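Local coordinates for alpha-fucosidase GH29 (Fusarium graminearum, PDB 4PSR), which hydrolyses alpha-L-fucosidic bonds as a glycoside hydrolase of family 29, probably releasing fucose linked to the carbohydrate chains of glycoproteins, at residues A[29-34]-A[110-115]; A[106-111]-A[153-158]; A[320-325]-A[355-360]. One frame throughout, in Å; residues are numbered along the deposited sequence. Where two conformers were deposited one is given.

Contact 1: A[29-34]-A[110-115]; sequences FGVYWH and KIVKGS. With FUL (beta-L-fucopyranose), chain M.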
loop_
_atom_site.group_PDB
_atom_site.type_symbol
_atom_site.label_atom_id
_atom_site.label_comp_id
_atom_site.label_asym_id
_atom_site.label_seq_id
_atom_site.Cartn_x
_atom_site.Cartn_y
_atom_site.Cartn_z
ATOM N N PHE A 29 0.341 -4.923 -6.984
ATOM C CA PHE A 29 0.860 -5.814 -5.951
ATOM C C PHE A 29 2.373 -5.746 -5.944
ATOM O O PHE A 29 3.021 -5.899 -6.984
ATOM C CB PHE A 29 0.399 -7.263 -6.229
ATOM C CG PHE A 29 0.933 -8.256 -5.241
ATOM C CD1 PHE A 29 0.682 -8.149 -3.868
ATOM C CD2 PHE A 29 1.698 -9.327 -5.690
ATOM C CE1 PHE A 29 1.218 -9.095 -2.956
ATOM C CE2 PHE A 29 2.227 -10.264 -4.789
ATOM C CZ PHE A 29 1.973 -10.148 -3.427
ATOM N N GLY A 30 2.936 -5.448 -4.768
ATOM C CA GLY A 30 4.365 -5.487 -4.536
ATOM C C GLY A 30 4.720 -6.215 -3.254
ATOM O O GLY A 30 3.839 -6.534 -2.441
ATOM N N VAL A 31 6.002 -6.509 -3.076
ATOM C CA VAL A 31 6.494 -7.189 -1.892
ATOM C C VAL A 31 7.749 -6.511 -1.354
ATOM O O VAL A 31 8.674 -6.189 -2.084
ATOM C CB VAL A 31 6.797 -8.693 -2.188
ATOM C CG1 VAL A 31 7.480 -9.358 -1.001
ATOM C CG2 VAL A 31 5.517 -9.431 -2.550
ATOM N N TYR A 32 7.804 -6.338 -0.040
ATOM C CA TYR A 32 9.009 -5.880 0.631
ATOM C C TYR A 32 9.255 -6.691 1.892
ATOM O O TYR A 32 8.474 -7.575 2.219
ATOM C CB TYR A 32 9.041 -4.356 0.888
ATOM C CG TYR A 32 8.184 -3.718 1.987
ATOM C CD1 TYR A 32 8.652 -2.584 2.634
ATOM C CD2 TYR A 32 6.924 -4.174 2.307
ATOM C CE1 TYR A 32 7.913 -1.949 3.583
ATOM C CE2 TYR A 32 6.158 -3.538 3.276
ATOM C CZ TYR A 32 6.650 -2.423 3.895
ATOM O OH TYR A 32 5.842 -1.784 4.842
ATOM N N TRP A 33 10.376 -6.433 2.553
ATOM C CA TRP A 33 10.765 -7.253 3.685
ATOM C C TRP A 33 11.453 -6.442 4.774
ATOM O O TRP A 33 12.428 -5.746 4.528
ATOM C CB TRP A 33 11.654 -8.449 3.246
ATOM C CG TRP A 33 12.682 -8.143 2.216
ATOM C CD1 TRP A 33 13.991 -7.826 2.411
ATOM C CD2 TRP A 33 12.497 -8.214 0.806
ATOM N NE1 TRP A 33 14.637 -7.655 1.198
ATOM C CE2 TRP A 33 13.725 -7.873 0.201
ATOM C CE3 TRP A 33 11.395 -8.468 -0.005
ATOM C CZ2 TRP A 33 13.877 -7.816 -1.174
ATOM C CZ3 TRP A 33 11.557 -8.406 -1.383
ATOM C CH2 TRP A 33 12.779 -8.074 -1.945
ATOM N N HIS A 34 10.925 -6.602 5.979
ATOM C CA HIS A 34 11.548 -6.064 7.182
ATOM C C HIS A 34 12.575 -7.073 7.693
ATOM O O HIS A 34 12.268 -7.910 8.537
ATOM C CB HIS A 34 10.499 -5.801 8.274
ATOM C CG HIS A 34 9.671 -4.565 8.072
ATOM N ND1 HIS A 34 8.780 -4.397 7.034
ATOM C CD2 HIS A 34 9.577 -3.442 8.828
ATOM C CE1 HIS A 34 8.189 -3.215 7.152
ATOM N NE2 HIS A 34 8.651 -2.623 8.235
ATOM N N LYS A 110 13.416 -15.074 -6.645
ATOM C CA LYS A 110 12.648 -15.920 -7.550
ATOM C C LYS A 110 11.253 -16.217 -6.984
ATOM O O LYS A 110 10.271 -16.225 -7.729
ATOM C CB LYS A 110 13.380 -17.242 -7.853
ATOM C CG LYS A 110 14.664 -17.105 -8.656
ATOM C CD LYS A 110 14.432 -16.526 -10.015
ATOM C CE LYS A 110 15.702 -16.555 -10.851
ATOM N NZ LYS A 110 15.467 -15.910 -12.163
ATOM N N ILE A 111 11.161 -16.464 -5.675
ATOM C CA ILE A 111 9.884 -16.671 -5.002
ATOM C C ILE A 111 9.015 -15.401 -5.078
ATOM O O ILE A 111 7.827 -15.446 -5.357
ATOM C CB ILE A 111 10.105 -17.133 -3.533
ATOM C CG1 ILE A 111 10.724 -18.535 -3.510
ATOM C CG2 ILE A 111 8.812 -17.096 -2.749
ATOM C CD1 ILE A 111 11.437 -18.880 -2.224
ATOM N N VAL A 112 9.636 -14.250 -4.832
ATOM C CA VAL A 112 8.909 -12.990 -4.929
ATOM C C VAL A 112 8.378 -12.768 -6.370
ATOM O O VAL A 112 7.234 -12.388 -6.575
ATOM C CB VAL A 112 9.779 -11.823 -4.425
ATOM C CG1 VAL A 112 9.135 -10.496 -4.732
ATOM C CG2 VAL A 112 10.015 -11.957 -2.902
ATOM N N LYS A 113 9.223 -13.018 -7.365
ATOM C CA LYS A 113 8.795 -12.911 -8.753
ATOM C C LYS A 113 7.622 -13.857 -9.019
ATOM O O LYS A 113 6.617 -13.489 -9.642
ATOM C CB LYS A 113 9.951 -13.242 -9.693
ATOM C CG LYS A 113 9.591 -13.154 -11.154
ATOM C CD LYS A 113 9.181 -11.744 -11.570
ATOM C CE LYS A 113 8.982 -11.622 -13.075
ATOM N NZ LYS A 113 8.608 -10.238 -13.465
ATOM N N GLY A 114 7.748 -15.073 -8.512
ATOM C CA GLY A 114 6.719 -16.087 -8.675
ATOM C C GLY A 114 5.387 -15.757 -8.012
ATOM O O GLY A 114 4.337 -16.234 -8.425
ATOM N N SER A 115 5.414 -14.845 -7.034
ATOM C CA SER A 115 4.187 -14.395 -6.356
ATOM C C SER A 115 3.320 -13.449 -7.195
ATOM O O SER A 115 2.184 -13.161 -6.818
ATOM C CB SER A 115 4.490 -13.708 -5.008
ATOM O OG SER A 115 4.973 -12.377 -5.158
HETATM C C1 FUL M . 5.321 1.495 11.127
HETATM C C2 FUL M . 6.646 1.109 11.751
HETATM O O2 FUL M . 6.826 1.691 13.052
HETATM C C3 FUL M . 6.642 -0.394 11.838
HETATM O O3 FUL M . 7.821 -0.819 12.485
HETATM C C4 FUL M . 6.556 -0.927 10.430
HETATM O O4 FUL M . 7.729 -0.556 9.712
HETATM C C5 FUL M . 5.306 -0.374 9.758
HETATM C C6 FUL M . 5.179 -0.795 8.310
HETATM O O5 FUL M . 5.253 1.050 9.793
HETATM O O1 FUL M . 5.233 2.896 11.100
#

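Contact 2: A[106-111]-A[153-158]; sequences EAIIKI and KLWADL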
loop_
_atom_site.group_PDB
_atom_site.type_symbol
_atom_site.label_atom_id
_atom_site.label_comp_id
_atom_site.label_asym_id
_atom_site.label_seq_id
_atom_site.Cartn_x
_atom_site.Cartn_y
_atom_site.Cartn_z
ATOM N N GLU A 106 19.016 -14.885 -4.115
ATOM C CA GLU A 106 18.482 -15.186 -5.443
ATOM C C GLU A 106 17.226 -16.051 -5.358
ATOM O O GLU A 106 16.231 -15.763 -6.026
ATOM C CB GLU A 106 19.522 -15.844 -6.335
ATOM C CG GLU A 106 18.994 -15.953 -7.734
ATOM C CD GLU A 106 20.074 -15.977 -8.773
ATOM O OE1 GLU A 106 21.263 -16.119 -8.401
ATOM O OE2 GLU A 106 19.717 -15.849 -9.963
ATOM N N ALA A 107 17.238 -17.067 -4.491
ATOM C CA ALA A 107 16.064 -17.905 -4.314
ATOM C C ALA A 107 14.865 -17.082 -3.810
ATOM O O ALA A 107 13.732 -17.258 -4.280
ATOM C CB ALA A 107 16.359 -19.078 -3.367
ATOM N N ILE A 108 15.124 -16.174 -2.863
ATOM C CA ILE A 108 14.057 -15.352 -2.324
ATOM C C ILE A 108 13.468 -14.477 -3.414
ATOM O O ILE A 108 12.265 -14.373 -3.541
ATOM C CB ILE A 108 14.520 -14.542 -1.115
ATOM C CG1 ILE A 108 14.736 -15.496 0.060
ATOM C CG2 ILE A 108 13.504 -13.446 -0.771
ATOM C CD1 ILE A 108 15.475 -14.860 1.225
ATOM N N ILE A 109 14.312 -13.867 -4.239
ATOM C CA ILE A 109 13.777 -13.034 -5.315
ATOM C C ILE A 109 13.000 -13.845 -6.367
ATOM O O ILE A 109 12.034 -13.356 -6.883
ATOM C CB ILE A 109 14.852 -12.125 -5.921
ATOM C CG1 ILE A 109 15.373 -11.150 -4.849
ATOM C CG2 ILE A 109 14.313 -11.323 -7.103
ATOM C CD1 ILE A 109 14.298 -10.281 -4.106
ATOM N N LYS A 110 13.416 -15.074 -6.645
ATOM C CA LYS A 110 12.648 -15.920 -7.550
ATOM C C LYS A 110 11.253 -16.217 -6.984
ATOM O O LYS A 110 10.271 -16.225 -7.729
ATOM C CB LYS A 110 13.380 -17.242 -7.853
ATOM C CG LYS A 110 14.664 -17.105 -8.656
ATOM C CD LYS A 110 14.432 -16.526 -10.015
ATOM C CE LYS A 110 15.702 -16.555 -10.851
ATOM N NZ LYS A 110 15.467 -15.910 -12.163
ATOM N N ILE A 111 11.161 -16.464 -5.675
ATOM C CA ILE A 111 9.884 -16.671 -5.002
ATOM C C ILE A 111 9.015 -15.401 -5.078
ATOM O O ILE A 111 7.827 -15.446 -5.357
ATOM C CB ILE A 111 10.105 -17.133 -3.533
ATOM C CG1 ILE A 111 10.724 -18.535 -3.510
ATOM C CG2 ILE A 111 8.812 -17.096 -2.749
ATOM C CD1 ILE A 111 11.437 -18.880 -2.224
ATOM N N LYS A 153 22.272 -3.303 -2.204
ATOM C CA LYS A 153 22.701 -3.420 -3.598
ATOM C C LYS A 153 22.476 -4.837 -4.137
ATOM O O LYS A 153 22.026 -4.989 -5.271
ATOM C CB LYS A 153 24.149 -2.967 -3.771
ATOM C CG LYS A 153 24.599 -2.779 -5.218
ATOM C CD LYS A 153 23.944 -1.593 -5.935
ATOM C CE LYS A 153 24.676 -1.322 -7.242
ATOM N NZ LYS A 153 24.001 -0.379 -8.154
ATOM N N LEU A 154 22.749 -5.852 -3.316
ATOM C CA LEU A 154 22.507 -7.258 -3.687
ATOM C C LEU A 154 21.010 -7.441 -4.030
ATOM O O LEU A 154 20.650 -8.026 -5.064
ATOM C CB LEU A 154 22.841 -8.140 -2.467
ATOM C CG LEU A 154 23.486 -9.514 -2.384
ATOM C CD1 LEU A 154 24.431 -9.845 -3.507
ATOM C CD2 LEU A 154 24.239 -9.519 -1.056
ATOM N N TRP A 155 20.123 -6.966 -3.161
ATOM C CA TRP A 155 18.701 -7.089 -3.430
ATOM C C TRP A 155 18.303 -6.338 -4.686
ATOM O O TRP A 155 17.554 -6.868 -5.519
ATOM C CB TRP A 155 17.861 -6.552 -2.283
ATOM C CG TRP A 155 17.851 -7.339 -0.985
ATOM C CD1 TRP A 155 18.199 -6.855 0.236
ATOM C CD2 TRP A 155 17.447 -8.699 -0.778
ATOM N NE1 TRP A 155 18.038 -7.821 1.184
ATOM C CE2 TRP A 155 17.603 -8.973 0.588
ATOM C CE3 TRP A 155 16.996 -9.714 -1.614
ATOM C CZ2 TRP A 155 17.260 -10.207 1.154
ATOM C CZ3 TRP A 155 16.675 -10.946 -1.057
ATOM C CH2 TRP A 155 16.821 -11.181 0.314
ATOM N N ALA A 156 18.799 -5.111 -4.823
ATOM C CA ALA A 156 18.399 -4.284 -5.951
ATOM C C ALA A 156 18.815 -4.915 -7.265
ATOM O O ALA A 156 18.036 -4.963 -8.212
ATOM C CB ALA A 156 19.001 -2.883 -5.834
ATOM N N ASP A 157 20.058 -5.397 -7.326
ATOM C CA ASP A 157 20.536 -6.032 -8.559
ATOM C C ASP A 157 19.684 -7.247 -8.928
ATOM O O ASP A 157 19.321 -7.441 -10.094
ATOM C CB ASP A 157 22.005 -6.417 -8.434
ATOM C CG ASP A 157 22.952 -5.214 -8.457
ATOM O OD1 ASP A 157 22.527 -4.062 -8.711
ATOM O OD2 ASP A 157 24.159 -5.424 -8.211
ATOM N N LEU A 158 19.322 -8.035 -7.932
ATOM C CA LEU A 158 18.458 -9.195 -8.174
ATOM C C LEU A 158 17.054 -8.839 -8.611
ATOM O O LEU A 158 16.500 -9.507 -9.493
ATOM C CB LEU A 158 18.419 -10.153 -6.973
ATOM C CG LEU A 158 19.740 -10.882 -6.699
ATOM C CD1 LEU A 158 19.736 -11.558 -5.340
ATOM C CD2 LEU A 158 19.989 -11.920 -7.773
#

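Contact 3: A[320-325]-A[355-360]; sequences YSSKAM and QIKVLN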
loop_
_atom_site.group_PDB
_atom_site.type_symbol
_atom_site.label_atom_id
_atom_site.label_comp_id
_atom_site.label_asym_id
_atom_site.label_seq_id
_atom_site.Cartn_x
_atom_site.Cartn_y
_atom_site.Cartn_z
ATOM N N TYR A 320 -1.004 -15.278 8.636
ATOM C CA TYR A 320 -2.326 -15.313 8.026
ATOM C C TYR A 320 -2.362 -16.215 6.808
ATOM O O TYR A 320 -1.336 -16.702 6.335
ATOM C CB TYR A 320 -2.771 -13.912 7.680
ATOM C CG TYR A 320 -3.056 -13.085 8.913
ATOM C CD1 TYR A 320 -3.890 -13.562 9.919
ATOM C CD2 TYR A 320 -2.465 -11.855 9.084
ATOM C CE1 TYR A 320 -4.158 -12.810 11.067
ATOM C CE2 TYR A 320 -2.732 -11.077 10.227
ATOM C CZ TYR A 320 -3.571 -11.573 11.216
ATOM O OH TYR A 320 -3.853 -10.839 12.370
ATOM N N SER A 321 -3.570 -16.481 6.319
ATOM C CA SER A 321 -3.767 -17.409 5.231
ATOM C C SER A 321 -3.597 -16.763 3.848
ATOM O O SER A 321 -3.706 -15.542 3.682
ATOM C CB SER A 321 -5.188 -17.982 5.291
ATOM O OG SER A 321 -6.164 -16.978 5.048
ATOM N N SER A 322 -3.306 -17.617 2.871
ATOM C CA SER A 322 -3.283 -17.233 1.455
ATOM C C SER A 322 -4.584 -16.534 1.066
ATOM O O SER A 322 -4.569 -15.514 0.401
ATOM C CB SER A 322 -3.049 -18.485 0.601
ATOM O OG SER A 322 -1.830 -19.095 0.973
ATOM N N LYS A 323 -5.709 -17.095 1.483
ATOM C CA LYS A 323 -7.017 -16.559 1.169
ATOM C C LYS A 323 -7.144 -15.131 1.653
ATOM O O LYS A 323 -7.583 -14.264 0.890
ATOM C CB LYS A 323 -8.128 -17.451 1.746
ATOM C CG LYS A 323 -9.544 -16.932 1.482
ATOM C CD LYS A 323 -10.609 -17.803 2.160
ATOM C CE LYS A 323 -10.653 -19.199 1.577
ATOM N NZ LYS A 323 -10.958 -19.192 0.126
ATOM N N ALA A 324 -6.749 -14.868 2.894
ATOM C CA ALA A 324 -6.825 -13.528 3.442
ATOM C C ALA A 324 -5.964 -12.553 2.637
ATOM O O ALA A 324 -6.358 -11.409 2.421
ATOM C CB ALA A 324 -6.374 -13.524 4.913
ATOM N N MET A 325 -4.772 -12.990 2.232
ATOM C CA MET A 325 -3.912 -12.107 1.455
ATOM C C MET A 325 -4.495 -11.775 0.093
ATOM O O MET A 325 -4.442 -10.616 -0.331
ATOM C CB MET A 325 -2.501 -12.679 1.337
ATOM C CG MET A 325 -1.763 -12.861 2.667
ATOM S SD MET A 325 -1.444 -11.349 3.577
ATOM C CE MET A 325 -2.873 -11.354 4.632
ATOM N N GLN A 355 5.691 -18.955 4.725
ATOM C CA GLN A 355 5.610 -17.720 3.958
ATOM C C GLN A 355 5.762 -17.991 2.470
ATOM O O GLN A 355 5.078 -17.377 1.638
ATOM C CB GLN A 355 6.674 -16.744 4.446
ATOM C CG GLN A 355 6.410 -16.246 5.870
ATOM C CD GLN A 355 7.427 -15.208 6.283
ATOM O OE1 GLN A 355 7.606 -14.202 5.589
ATOM N NE2 GLN A 355 8.131 -15.451 7.384
ATOM N N ILE A 356 6.685 -18.883 2.128
ATOM C CA ILE A 356 6.845 -19.320 0.740
ATOM C C ILE A 356 5.512 -19.843 0.184
ATOM O O ILE A 356 5.100 -19.499 -0.932
ATOM C CB ILE A 356 7.976 -20.372 0.614
ATOM C CG1 ILE A 356 9.313 -19.739 1.009
ATOM C CG2 ILE A 356 8.037 -20.928 -0.806
ATOM C CD1 ILE A 356 10.489 -20.704 1.035
ATOM N N LYS A 357 4.834 -20.680 0.958
ATOM C CA LYS A 357 3.542 -21.208 0.511
ATOM C C LYS A 357 2.505 -20.102 0.245
ATOM O O LYS A 357 1.797 -20.139 -0.758
ATOM C CB LYS A 357 3.018 -22.227 1.519
ATOM C CG LYS A 357 1.557 -22.627 1.364
ATOM C CD LYS A 357 1.257 -23.409 0.086
ATOM C CE LYS A 357 -0.062 -24.181 0.221
ATOM N NZ LYS A 357 -1.063 -23.463 1.084
ATOM N N VAL A 358 2.415 -19.113 1.132
ATOM C CA VAL A 358 1.517 -17.996 0.886
ATOM C C VAL A 358 1.890 -17.269 -0.411
ATOM O O VAL A 358 1.017 -16.972 -1.217
ATOM C CB VAL A 358 1.517 -17.035 2.096
ATOM C CG1 VAL A 358 0.776 -15.768 1.781
ATOM C CG2 VAL A 358 0.883 -17.746 3.300
ATOM N N LEU A 359 3.174 -16.969 -0.609
ATOM C CA LEU A 359 3.586 -16.263 -1.811
ATOM C C LEU A 359 3.287 -17.094 -3.058
ATOM O O LEU A 359 2.821 -16.564 -4.051
ATOM C CB LEU A 359 5.090 -15.942 -1.766
ATOM C CG LEU A 359 5.439 -14.858 -0.750
ATOM C CD1 LEU A 359 6.918 -14.839 -0.495
ATOM C CD2 LEU A 359 4.994 -13.512 -1.235
ATOM N N ASN A 360 3.561 -18.409 -3.005
ATOM C CA ASN A 360 3.246 -19.303 -4.124
ATOM C C ASN A 360 1.746 -19.262 -4.460
ATOM O O ASN A 360 1.345 -19.200 -5.639
ATOM C CB ASN A 360 3.609 -20.743 -3.786
ATOM C CG ASN A 360 5.091 -21.023 -3.697
ATOM O OD1 ASN A 360 5.955 -20.257 -4.123
ATOM N ND2 ASN A 360 5.394 -22.174 -3.139
HETATM O O HOH W 1 -1.087 -21.212 2.884
#

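Contact 1: A[29-34]-A[110-115]
Val31 meets Val112 tip to tip, its CB 3.9 Å from CG1 of Val112. This joins the first strand of the TIM barrel, 29-33, to the C-terminal part of helix 105-114. Val31 and Val112 both have CG1 anti to the backbone N (chi1 173° and 170°), and CG2 of Val112 is left to face CG1 of Val31. The same CG2 also lies 4.2 Å from CZ3 of Trp33, at an oblique angle to the indole. At the start of the strand, Phe29 presents its ring edge to Ser115, with CE2 3.5 Å from OG. That hydroxyl is turned back onto the preceding turn and donates to Val112 O at 2.7 Å, in the carbonyl plane and on a lone pair. Ser115 N uses the same carbonyl oxygen. Tyr32 points away from the helix, to the barrel interior. Just past the strand, His34 NE2 forms a hydrogen bond with O4 of the bound fucose at 2.7 Å. Asn342 takes up ND1 of this imidazole and so helps to fix its rotation. No hydrogen bond links strand and helix. The strand's outer face is therefore held mainly by apolar contact, while the sugar is bound at its C-terminal end.

Contact 2: A[106-111]-A[153-158]
Helices 106-111 and 153-158 run in broadly the same direction, at 44° to each other, and their axes approach to 10.1 Å. The backbones are nearest at Glu106 and Leu158, with CA atoms 6.6 Å apart. No hydrogen bond joins them. Three apolar side chains fill most of the interface: Ile109, Trp155 and Leu158. The CB of Trp155 points neither to the other helix nor away from it. With CG anti to the carbonyl carbon (chi1 -70°), the benzo part of the indole swings over to the isoleucines. Ile109 brings CD1 to within 3.7 Å of Trp155 CE3, at an oblique angle to the ring. Its CG1 lies at the ring edge, in plane, and also packs 3.8 Å from Leu158 CB. Its other branch, CG2, rests 3.7 Å from Leu158 O. Ile108 adds a second contact, with CD1 at the indole edge, 4.0 Å from Trp155 CH2. At the outer side, Leu158 spreads its two methyls over the first turn of 106-111. CD1 touches the backbone at Glu106 N (3.6 Å), and CD2 crosses the aliphatic part of the Glu106 side chain at about a right angle. Glu106 is exposed. Asn162 borders this side: it bonds to Leu158 O through ND2 and to Lys110 NZ through OD1. Deeper in, Trp155 meets the ring of Trp33 on the first barrel strand. Neighbouring helices side by side, with barrel strand 119-125 between them in sequence, are typical of the outer layer of a TIM barrel.

Contact 3: A[320-325]-A[355-360]
The outer helical layer of the TIM barrel is joined here where helix 322-334 begins beside helix 353-369. The backbones come close, with Ser322 CA 4.9 Å from Val358 CA. Ser321 is the N-cap of its helix, and its OG accepts from Ala324 N at 3.1 Å. Val358 is the main apolar residue between the segments. Its CG1, anti to the backbone N (chi1 171°), lies 4.0 Å from Met325 CG, and the two side chains cross. CG2 turns to the start of the other segment, 3.9 Å from Tyr320 O. Beyond CG, Met325 bends away from Val358, and its side chain touches Leu341 of the last barrel strand. In the conformer given, Ser322 sets its OG 3.5 Å from Val358 CA. A water then bridges the helices: it donates to Ser322 OG and accepts from Lys357 NZ, at 2.9 Å each. Outside the two segments, Asp361 OD2 forms a salt bridge with Lys357 NZ and a hydrogen bond with Ser322 OG. The contact thus has an apolar side at Val358 and Met325 and a polar, water-bridged side at Ser322 and Lys357. The Asp361 carboxylate probably balances the lysine charge and helps to keep its amine beside the water.

How the contacts relate
All three contacts belong to the TIM barrel, at different depths. Contact 1 ties a barrel strand to a helix, and all its touching residues are buried. Contacts 2 and 3 pair helices of the outer layer, and each has a buried centre with one exposed residue. Helix 105-114 serves both contacts 1 and 2, which share Lys110 and Ile111. They also meet through Trp33, whose CH2 lies 3.4 Å from Ile109 CD1. Contact 3 reaches the same helix from elsewhere, with Leu359 CD1 3.7 Å from Ile111 CG2. Contacts 1 and 2 are joined mainly by apolar packing, without hydrogen bonds across, while contact 3 adds a water bridge. Only contact 1 includes residues beside the fucose.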